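Local structure of polysaccharide deacetylase (Ammonifex degensii, 4WCJ) at residues Y42-P47 with D99-V104; I53-F58 with F109-K114; L94-D99 with L120-A125. The protein probably removes N-acetyl groups from poly-beta-1,6-N-acetyl-D-glucosamine, as a zinc-binding family 4 carbohydrate esterase. All blocks are in the same frame, centred on the assembly; numbering follows the deposited sequence.

In the fold
From the N terminus, strand 36-42 ends at Tyr42, where residues 42-47 begin, and 53-58 follow at the start of helix 55-67. Contact 1 brings 42-47 against 99-104, closing a loop of 51 residues, and contact 2 closes one of 50 by setting 53-58 on 109-114. The two loops cross, since 53-58 lies inside the first loop and its partner 109-114 beyond it. Contact 3 closes the shorter loop between 94-99 and 120-125, which encloses that helix as a beta-alpha-beta unit; it crosses the other two. Contacts 1 and 3 share Asp99 and its zinc ion, with centres about 10 Å apart, whereas contact 2 ties outer helices together away from the metal.

Contact 1: Y42-P47 with D99-V104; sequences YHRVLP and DGDLSV. With ZN (zinc ion), chain B.
In Ser103 a first torsion of 67° sets OG between the backbone N and the carbonyl carbon, turned toward Val45, while in Asp101 the first torsion (-165°) carries the carboxylate between that hydroxyl and Arg44. Ser103 OG accepts from Val45 N at 3.0 Å, with 163° at the hydrogen, and donates to Asp101 OD2 at 2.6 Å. Ser103 N donates to Asp101 OD2 as well (2.9 Å), from above the carboxylate plane, so two bonds grip one oxygen. Asp101 stands at the N-cap of helix 102-114, and this is its capping bond. Replacing Asp101 by an alanine would probably leave Ser103 N without its acceptor and the hydroxyl free to turn away from Val45. Arg44 lays CG against Asp101 CG at 3.7 Å; a water accepts from Arg44 NE and donates to Asp101 OD1, atoms whose direct salt bridge is long (4.0 Å), while Arg44 NH2 bonds Arg50 O. Nearby lies the Asp-His-His zinc site of the family: Asp99 OD1 binds the metal at 2.2 Å, with His157 and His162. The His43 ring presents its edge to this carboxylate, CD2 lying 3.5 Å from Asp99 OD2, and His43 NE2 hydrogen-bonds a zinc-bound water at 2.6 Å.

Contact 2: I53-F58 with F109-K114; sequences ISRREF and FPVLKK
Phe58 meets Val111 and Leu112 in the apolar part of this helix-to-helix contact. With CG of Phe58 anti to the backbone N (chi1 178°), the ring reaches across to helix 102-114, and its CD2 comes within 3.8 Å of Val111 CG1. Phe58 CZ, the far end of the ring, lies 4.0 Å from Leu112 CD2, which sits obliquely to it, the two side chains crossing at about a right angle. Van der Waals contact is also what Arg55 provides: its CG passes Val111 CG2 at 4.1 Å, the two side chains sliding by each other in opposite directions. Farther out along the extended chain, Arg55 NH2 lies 4.0 Å from Pro110 CB, while Arg55 NH1 makes a weak hydrogen bond to His107 ND1. No hydrogen bond joins the two segments. Within 53-58, side-chain hydrogen bonds of Ser54 and Glu57 form a capping box: Glu57 N donates to Ser54 OG at 3.0 Å, and Ser54 N to Glu57 OE1 at 3.1 Å. These reciprocal bonds define the start of helix 55-67. Nearby, Phe58 meets the Tyr42 ring edge-to-face and touches Phe97 of strand 91-99, while Leu112 packs on Leu62 of helix 55-67 and on Phe119 of strand 119-123.

Contact 3: L94-D99 with L120-A125; sequences LVTFDD and LFFVIA. With ZN (zinc ion), chain B.
Five backbone hydrogen bonds tie 94-99 to 120-125 in parallel register. Asp99 N donates to Phe122 O at 2.8 Å, and Phe122 N to Phe97 O likewise at 2.8 Å; Phe97 N with Leu120 O and Leu120 N with Val95 O continue the ladder. Its end lies just past strand 119-123, where Ile124 N donates to Asp99 O at 3.0 Å. Beyond the backbone, Asp98 OD2 forms a salt bridge with Arg245 and accepts from a zinc-bound water, making Asp98 a second-shell residue of the metal site. Thr96 OG1 bonds Leu40 O and Arg245 NH1. The short strand segments run nearly parallel, their axes differing by 16° in direction, and helix 102-114 joins them in a beta-alpha-beta crossover of the beta-alpha barrel that sets Asp99 at a strand end. On the sheet face bearing Thr96, Asp98, Leu120 and Phe122, the Asp98 carboxylate stands 88° from the Phe122 ring plane, with OD1 at 3.3 Å from Phe122 CD2. Thr96 CB approaches the edge of that ring, 3.8 Å from Phe122 CE2, and Leu120 CD2 lies over one face, offset toward the rim. On the other sheet face a first torsion of -162° brings Phe121 CD1 to 3.6 Å from Phe97 CB, with Phe97 O in the ring plane, while Val123 CG1 sits over the ring centre. Ile124 runs alongside the zinc ligand, its CD1 4.0 Å from Asp99 OD1.

Contact 1: Y42-P47 with D99-V104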
loop_
_atom_site.group_PDB
_atom_site.type_symbol
_atom_site.label_atom_id
_atom_site.label_comp_id
_atom_site.label_asym_id
_atom_site.label_seq_id
_atom_site.Cartn_x
_atom_site.Cartn_y
_atom_site.Cartn_z
ATOM N N TYR A 42 3.993 1.446 -4.799
ATOM C CA TYR A 42 4.540 2.699 -5.313
ATOM C C TYR A 42 4.614 3.736 -4.192
ATOM O O TYR A 42 3.998 3.563 -3.134
ATOM C CB TYR A 42 3.683 3.254 -6.455
ATOM C CG TYR A 42 3.588 2.410 -7.703
ATOM C CD1 TYR A 42 4.528 2.536 -8.724
ATOM C CD2 TYR A 42 2.541 1.513 -7.881
ATOM C CE1 TYR A 42 4.436 1.777 -9.880
ATOM C CE2 TYR A 42 2.444 0.745 -9.031
ATOM C CZ TYR A 42 3.391 0.886 -10.029
ATOM O OH TYR A 42 3.300 0.131 -11.176
ATOM N N HIS A 43 5.382 4.802 -4.408
ATOM C CA HIS A 43 5.430 5.911 -3.460
ATOM C C HIS A 43 5.077 7.222 -4.142
ATOM O O HIS A 43 4.042 7.832 -3.866
ATOM C CB HIS A 43 6.814 6.016 -2.814
ATOM C CG HIS A 43 7.072 4.959 -1.790
ATOM N ND1 HIS A 43 7.535 3.704 -2.116
ATOM C CD2 HIS A 43 6.916 4.966 -0.445
ATOM C CE1 HIS A 43 7.655 2.982 -1.014
ATOM N NE2 HIS A 43 7.289 3.726 0.013
ATOM N N ARG A 44 5.944 7.642 -5.054
ATOM C CA ARG A 44 5.780 8.923 -5.725
ATOM C C ARG A 44 5.702 8.764 -7.224
ATOM O O ARG A 44 6.342 7.890 -7.804
ATOM C CB ARG A 44 6.933 9.864 -5.379
ATOM C CG ARG A 44 7.054 10.133 -3.897
ATOM C CD ARG A 44 8.435 10.625 -3.527
ATOM N NE ARG A 44 8.590 10.683 -2.079
ATOM C CZ ARG A 44 9.740 10.469 -1.445
ATOM N NH1 ARG A 44 9.796 10.542 -0.120
ATOM N NH2 ARG A 44 10.838 10.194 -2.139
ATOM N N VAL A 45 4.922 9.634 -7.844
ATOM C CA VAL A 45 4.889 9.719 -9.289
ATOM C C VAL A 45 5.402 11.108 -9.656
ATOM O O VAL A 45 4.650 12.087 -9.682
ATOM C CB VAL A 45 3.486 9.456 -9.831
ATOM C CG1 VAL A 45 3.490 9.543 -11.337
ATOM C CG2 VAL A 45 3.027 8.076 -9.380
ATOM N N LEU A 46 6.710 11.170 -9.890
ATOM C CA LEU A 46 7.459 12.418 -9.952
ATOM C C LEU A 46 8.628 12.293 -10.931
ATOM O O LEU A 46 9.173 11.198 -11.125
ATOM C CB LEU A 46 7.981 12.797 -8.559
ATOM C CG LEU A 46 6.951 13.308 -7.552
ATOM C CD1 LEU A 46 7.607 13.575 -6.214
ATOM C CD2 LEU A 46 6.313 14.571 -8.107
ATOM N N PRO A 47 9.038 13.420 -11.533
ATOM C CA PRO A 47 10.050 13.350 -12.593
ATOM C C PRO A 47 11.519 13.369 -12.130
ATOM O O PRO A 47 12.383 12.989 -12.919
ATOM C CB PRO A 47 9.744 14.598 -13.424
ATOM C CG PRO A 47 9.266 15.586 -12.406
ATOM C CD PRO A 47 8.511 14.787 -11.361
ATOM N N ASP A 99 2.572 6.310 1.940
ATOM C CA ASP A 99 3.016 7.530 2.655
ATOM C C ASP A 99 1.971 8.652 2.640
ATOM O O ASP A 99 1.516 9.091 3.702
ATOM C CB ASP A 99 4.350 8.080 2.131
ATOM C CG ASP A 99 5.514 7.164 2.453
ATOM O OD1 ASP A 99 5.285 6.179 3.168
ATOM O OD2 ASP A 99 6.640 7.421 1.980
ATOM N N GLY A 100 1.597 9.118 1.452
ATOM C CA GLY A 100 0.619 10.184 1.353
ATOM C C GLY A 100 1.063 11.304 0.429
ATOM O O GLY A 100 0.499 12.403 0.461
ATOM N N ASP A 101 2.073 11.034 -0.397
ATOM C CA ASP A 101 2.653 12.082 -1.233
ATOM C C ASP A 101 1.613 12.776 -2.117
ATOM O O ASP A 101 0.720 12.133 -2.657
ATOM C CB ASP A 101 3.767 11.522 -2.109
ATOM C CG ASP A 101 4.630 12.613 -2.706
ATOM O OD1 ASP A 101 5.489 13.157 -1.976
ATOM O OD2 ASP A 101 4.461 12.938 -3.898
ATOM N N LEU A 102 1.747 14.094 -2.257
ATOM C CA LEU A 102 0.849 14.882 -3.093
ATOM C C LEU A 102 0.794 14.363 -4.527
ATOM O O LEU A 102 -0.229 14.485 -5.196
ATOM C CB LEU A 102 1.278 16.352 -3.090
ATOM C CG LEU A 102 0.444 17.306 -3.944
ATOM C CD1 LEU A 102 -1.033 17.239 -3.546
ATOM C CD2 LEU A 102 0.977 18.726 -3.846
ATOM N N SER A 103 1.894 13.780 -5.002
ATOM C CA SER A 103 1.930 13.314 -6.385
ATOM C C SER A 103 0.944 12.183 -6.624
ATOM O O SER A 103 0.549 11.954 -7.756
ATOM C CB SER A 103 3.339 12.858 -6.793
ATOM O OG SER A 103 3.724 11.687 -6.085
ATOM N N VAL A 104 0.559 11.450 -5.573
ATOM C CA VAL A 104 -0.485 10.441 -5.757
ATOM C C VAL A 104 -1.776 11.121 -6.229
ATOM O O VAL A 104 -2.469 10.610 -7.109
ATOM C CB VAL A 104 -0.738 9.625 -4.464
ATOM C CG1 VAL A 104 -1.844 8.581 -4.685
ATOM C CG2 VAL A 104 0.545 8.945 -4.023
HETATM ZN ZN ZN B . 6.376 4.434 3.839
HETATM O O HOH W 1 2.813 8.436 -1.275
HETATM O O HOH W 2 6.718 2.733 2.320
HETATM O O HOH W 3 6.888 11.423 -0.387
HETATM O O HOH W 4 8.079 5.160 2.573
#

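Contact 2: I53-F58 with F109-K114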
loop_
_atom_site.group_PDB
_atom_site.type_symbol
_atom_site.label_atom_id
_atom_site.label_comp_id
_atom_site.label_asym_id
_atom_site.label_seq_id
_atom_site.Cartn_x
_atom_site.Cartn_y
_atom_site.Cartn_z
ATOM N N ILE A 53 8.497 7.155 -9.826
ATOM C CA ILE A 53 8.329 6.703 -11.196
ATOM C C ILE A 53 7.652 7.833 -11.969
ATOM O O ILE A 53 6.814 8.552 -11.425
ATOM C CB ILE A 53 7.497 5.402 -11.257
ATOM C CG1 ILE A 53 7.453 4.826 -12.671
ATOM C CG2 ILE A 53 6.087 5.623 -10.722
ATOM C CD1 ILE A 53 6.612 3.578 -12.757
ATOM N N SER A 54 8.021 8.021 -13.228
ATOM C CA SER A 54 7.433 9.112 -13.991
ATOM C C SER A 54 5.985 8.800 -14.337
ATOM O O SER A 54 5.598 7.634 -14.434
ATOM C CB SER A 54 8.235 9.387 -15.269
ATOM O OG SER A 54 8.018 8.384 -16.240
ATOM N N ARG A 55 5.198 9.857 -14.503
ATOM C CA ARG A 55 3.794 9.760 -14.889
ATOM C C ARG A 55 3.640 8.890 -16.130
ATOM O O ARG A 55 2.842 7.955 -16.149
ATOM C CB ARG A 55 3.233 11.163 -15.129
ATOM C CG ARG A 55 1.724 11.253 -15.256
ATOM C CD ARG A 55 1.261 12.679 -14.966
ATOM N NE ARG A 55 -0.120 12.924 -15.374
ATOM C CZ ARG A 55 -0.785 14.046 -15.116
ATOM N NH1 ARG A 55 -0.199 15.028 -14.441
ATOM N NH2 ARG A 55 -2.038 14.189 -15.534
ATOM N N ARG A 56 4.444 9.195 -17.145
ATOM C CA ARG A 56 4.482 8.435 -18.390
ATOM C C ARG A 56 4.783 6.954 -18.138
ATOM O O ARG A 56 4.062 6.079 -18.617
ATOM C CB ARG A 56 5.529 9.041 -19.333
ATOM C CG ARG A 56 5.280 8.816 -20.817
ATOM C CD ARG A 56 6.271 9.619 -21.662
ATOM N NE ARG A 56 6.050 9.455 -23.098
ATOM C CZ ARG A 56 6.715 10.118 -24.043
ATOM N NH1 ARG A 56 7.647 11.004 -23.712
ATOM N NH2 ARG A 56 6.444 9.901 -25.323
ATOM N N GLU A 57 5.841 6.679 -17.373
ATOM C CA GLU A 57 6.242 5.303 -17.079
ATOM C C GLU A 57 5.175 4.563 -16.277
ATOM O O GLU A 57 4.898 3.392 -16.529
ATOM C CB GLU A 57 7.573 5.278 -16.316
ATOM C CG GLU A 57 8.807 5.558 -17.166
ATOM C CD GLU A 57 10.025 5.924 -16.321
ATOM O OE1 GLU A 57 9.844 6.319 -15.145
ATOM O OE2 GLU A 57 11.164 5.813 -16.828
ATOM N N PHE A 58 4.599 5.247 -15.296
ATOM C CA PHE A 58 3.526 4.688 -14.479
ATOM C C PHE A 58 2.350 4.249 -15.352
ATOM O O PHE A 58 1.889 3.111 -15.248
ATOM C CB PHE A 58 3.076 5.717 -13.432
ATOM C CG PHE A 58 1.937 5.261 -12.558
ATOM C CD1 PHE A 58 2.063 4.143 -11.749
ATOM C CD2 PHE A 58 0.752 5.982 -12.513
ATOM C CE1 PHE A 58 1.017 3.740 -10.930
ATOM C CE2 PHE A 58 -0.296 5.583 -11.701
ATOM C CZ PHE A 58 -0.165 4.462 -10.908
ATOM N N PHE A 109 -3.383 9.731 -9.544
ATOM C CA PHE A 109 -4.845 9.634 -9.561
ATOM C C PHE A 109 -5.499 9.835 -10.945
ATOM O O PHE A 109 -6.408 9.076 -11.295
ATOM C CB PHE A 109 -5.439 10.627 -8.553
ATOM C CG PHE A 109 -6.950 10.586 -8.463
ATOM C CD1 PHE A 109 -7.615 9.391 -8.237
ATOM C CD2 PHE A 109 -7.694 11.749 -8.562
ATOM C CE1 PHE A 109 -8.990 9.348 -8.144
ATOM C CE2 PHE A 109 -9.078 11.718 -8.460
ATOM C CZ PHE A 109 -9.728 10.515 -8.252
ATOM N N PRO A 110 -5.064 10.850 -11.728
ATOM C CA PRO A 110 -5.679 10.987 -13.058
ATOM C C PRO A 110 -5.431 9.779 -13.963
ATOM O O PRO A 110 -6.331 9.376 -14.709
ATOM C CB PRO A 110 -5.007 12.239 -13.630
ATOM C CG PRO A 110 -4.604 13.027 -12.420
ATOM C CD PRO A 110 -4.179 11.991 -11.426
ATOM N N VAL A 111 -4.228 9.218 -13.885
ATOM C CA VAL A 111 -3.875 8.016 -14.637
ATOM C C VAL A 111 -4.788 6.862 -14.236
ATOM O O VAL A 111 -5.346 6.177 -15.092
ATOM C CB VAL A 111 -2.389 7.606 -14.405
ATOM C CG1 VAL A 111 -2.112 6.244 -15.007
ATOM C CG2 VAL A 111 -1.436 8.648 -14.977
ATOM N N LEU A 112 -4.938 6.664 -12.925
ATOM C CA LEU A 112 -5.763 5.595 -12.374
ATOM C C LEU A 112 -7.243 5.789 -12.693
ATOM O O LEU A 112 -7.961 4.829 -12.975
ATOM C CB LEU A 112 -5.581 5.513 -10.859
ATOM C CG LEU A 112 -4.173 5.081 -10.454
ATOM C CD1 LEU A 112 -3.868 5.470 -9.004
ATOM C CD2 LEU A 112 -4.011 3.577 -10.659
ATOM N N LYS A 113 -7.693 7.033 -12.607
ATOM C CA LYS A 113 -9.104 7.340 -12.815
ATOM C C LYS A 113 -9.483 7.115 -14.273
ATOM O O LYS A 113 -10.528 6.536 -14.573
ATOM C CB LYS A 113 -9.404 8.777 -12.386
ATOM C CG LYS A 113 -10.879 9.157 -12.456
ATOM C CD LYS A 113 -11.166 10.417 -11.650
ATOM C CE LYS A 113 -10.518 11.649 -12.268
ATOM N NZ LYS A 113 -10.836 12.891 -11.502
ATOM N N LYS A 114 -8.617 7.557 -15.179
ATOM C CA LYS A 114 -8.879 7.453 -16.614
ATOM C C LYS A 114 -8.874 5.994 -17.066
ATOM O O LYS A 114 -9.360 5.670 -18.146
ATOM C CB LYS A 114 -7.848 8.270 -17.400
ATOM C CG LYS A 114 -8.229 8.572 -18.843
ATOM C CD LYS A 114 -7.334 9.643 -19.475
ATOM C CE LYS A 114 -5.895 9.168 -19.668
ATOM N NZ LYS A 114 -5.051 9.266 -18.427
#

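Contact 3: L94-D99 with L120-A125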
loop_
_atom_site.group_PDB
_atom_site.type_symbol
_atom_site.label_atom_id
_atom_site.label_comp_id
_atom_site.label_asym_id
_atom_site.label_seq_id
_atom_site.Cartn_x
_atom_site.Cartn_y
_atom_site.Cartn_z
ATOM N N LEU A 94 -3.047 -5.911 -7.336
ATOM C CA LEU A 94 -3.518 -4.769 -6.562
ATOM C C LEU A 94 -2.481 -3.648 -6.588
ATOM O O LEU A 94 -1.299 -3.871 -6.290
ATOM C CB LEU A 94 -3.808 -5.176 -5.117
ATOM C CG LEU A 94 -4.216 -4.050 -4.160
ATOM C CD1 LEU A 94 -5.460 -3.329 -4.662
ATOM C CD2 LEU A 94 -4.456 -4.593 -2.766
ATOM N N VAL A 95 -2.921 -2.449 -6.950
ATOM C CA VAL A 95 -2.063 -1.270 -6.908
ATOM C C VAL A 95 -2.129 -0.624 -5.527
ATOM O O VAL A 95 -3.219 -0.373 -5.008
ATOM C CB VAL A 95 -2.471 -0.234 -7.984
ATOM C CG1 VAL A 95 -1.621 1.023 -7.868
ATOM C CG2 VAL A 95 -2.362 -0.841 -9.371
ATOM N N THR A 96 -0.967 -0.390 -4.915
ATOM C CA THR A 96 -0.914 0.332 -3.644
ATOM C C THR A 96 0.148 1.436 -3.649
ATOM O O THR A 96 1.172 1.350 -4.348
ATOM C CB THR A 96 -0.640 -0.615 -2.434
ATOM O OG1 THR A 96 0.754 -0.952 -2.367
ATOM C CG2 THR A 96 -1.493 -1.873 -2.516
ATOM N N PHE A 97 -0.110 2.466 -2.847
ATOM C CA PHE A 97 0.824 3.562 -2.619
ATOM C C PHE A 97 1.072 3.749 -1.131
ATOM O O PHE A 97 0.122 3.707 -0.346
ATOM C CB PHE A 97 0.287 4.875 -3.193
ATOM C CG PHE A 97 0.411 4.984 -4.678
ATOM C CD1 PHE A 97 -0.461 4.314 -5.509
ATOM C CD2 PHE A 97 1.410 5.763 -5.240
ATOM C CE1 PHE A 97 -0.350 4.421 -6.878
ATOM C CE2 PHE A 97 1.528 5.870 -6.611
ATOM C CZ PHE A 97 0.655 5.194 -7.429
ATOM N N ASP A 98 2.330 3.976 -0.754
ATOM C CA ASP A 98 2.705 4.280 0.638
ATOM C C ASP A 98 3.101 5.733 0.856
ATOM O O ASP A 98 3.857 6.271 0.066
ATOM C CB ASP A 98 3.884 3.414 1.093
ATOM C CG ASP A 98 3.483 1.991 1.411
ATOM O OD1 ASP A 98 2.303 1.627 1.191
ATOM O OD2 ASP A 98 4.363 1.233 1.868
ATOM N N ASP A 99 2.572 6.310 1.940
ATOM C CA ASP A 99 3.016 7.530 2.655
ATOM C C ASP A 99 1.971 8.652 2.640
ATOM O O ASP A 99 1.516 9.091 3.702
ATOM C CB ASP A 99 4.350 8.080 2.131
ATOM C CG ASP A 99 5.514 7.164 2.453
ATOM O OD1 ASP A 99 5.285 6.179 3.168
ATOM O OD2 ASP A 99 6.640 7.421 1.980
ATOM N N LEU A 120 -5.021 0.999 -3.251
ATOM C CA LEU A 120 -5.004 1.159 -1.810
ATOM C C LEU A 120 -3.936 2.195 -1.455
ATOM O O LEU A 120 -2.774 2.050 -1.831
ATOM C CB LEU A 120 -4.718 -0.178 -1.113
ATOM C CG LEU A 120 -5.494 -0.511 0.169
ATOM C CD1 LEU A 120 -5.173 -1.929 0.676
ATOM C CD2 LEU A 120 -5.260 0.522 1.253
ATOM N N PHE A 121 -4.335 3.232 -0.730
ATOM C CA PHE A 121 -3.443 4.330 -0.359
ATOM C C PHE A 121 -3.158 4.267 1.137
ATOM O O PHE A 121 -4.032 4.632 1.943
ATOM C CB PHE A 121 -4.098 5.665 -0.726
ATOM C CG PHE A 121 -3.146 6.838 -0.808
ATOM C CD1 PHE A 121 -1.764 6.661 -0.782
ATOM C CD2 PHE A 121 -3.657 8.136 -0.882
ATOM C CE1 PHE A 121 -0.908 7.761 -0.861
ATOM C CE2 PHE A 121 -2.800 9.232 -0.949
ATOM C CZ PHE A 121 -1.438 9.043 -0.950
ATOM N N PHE A 122 -1.962 3.809 1.503
ATOM C CA PHE A 122 -1.570 3.724 2.904
ATOM C C PHE A 122 -0.983 5.051 3.368
ATOM O O PHE A 122 0.132 5.386 2.997
ATOM C CB PHE A 122 -0.543 2.608 3.110
ATOM C CG PHE A 122 -1.058 1.224 2.798
ATOM C CD1 PHE A 122 -1.795 0.515 3.739
ATOM C CD2 PHE A 122 -0.783 0.620 1.577
ATOM C CE1 PHE A 122 -2.244 -0.770 3.458
ATOM C CE2 PHE A 122 -1.237 -0.662 1.293
ATOM C CZ PHE A 122 -1.965 -1.355 2.236
ATOM N N VAL A 123 -1.716 5.801 4.181
ATOM C CA VAL A 123 -1.232 7.113 4.581
ATOM C C VAL A 123 -0.689 7.173 6.008
ATOM O O VAL A 123 -1.156 6.472 6.908
ATOM C CB VAL A 123 -2.334 8.180 4.409
ATOM C CG1 VAL A 123 -2.861 8.157 2.971
ATOM C CG2 VAL A 123 -3.507 7.972 5.384
ATOM N N ILE A 124 0.335 7.997 6.180
ATOM C CA ILE A 124 0.841 8.374 7.490
ATOM C C ILE A 124 -0.121 9.422 8.021
ATOM O O ILE A 124 -0.005 10.609 7.706
ATOM C CB ILE A 124 2.255 8.937 7.430
ATOM C CG1 ILE A 124 3.169 7.990 6.649
ATOM C CG2 ILE A 124 2.783 9.146 8.837
ATOM C CD1 ILE A 124 4.469 8.606 6.259
ATOM N N ALA A 125 -1.102 8.980 8.805
ATOM C CA ALA A 125 -2.272 9.816 9.070
ATOM C C ALA A 125 -1.912 11.129 9.745
ATOM O O ALA A 125 -2.570 12.138 9.508
ATOM C CB ALA A 125 -3.307 9.040 9.914
HETATM ZN ZN ZN B . 6.376 4.434 3.839
HETATM O O HOH W 2 6.718 2.733 2.320
HETATM O O HOH W 4 8.079 5.160 2.573
#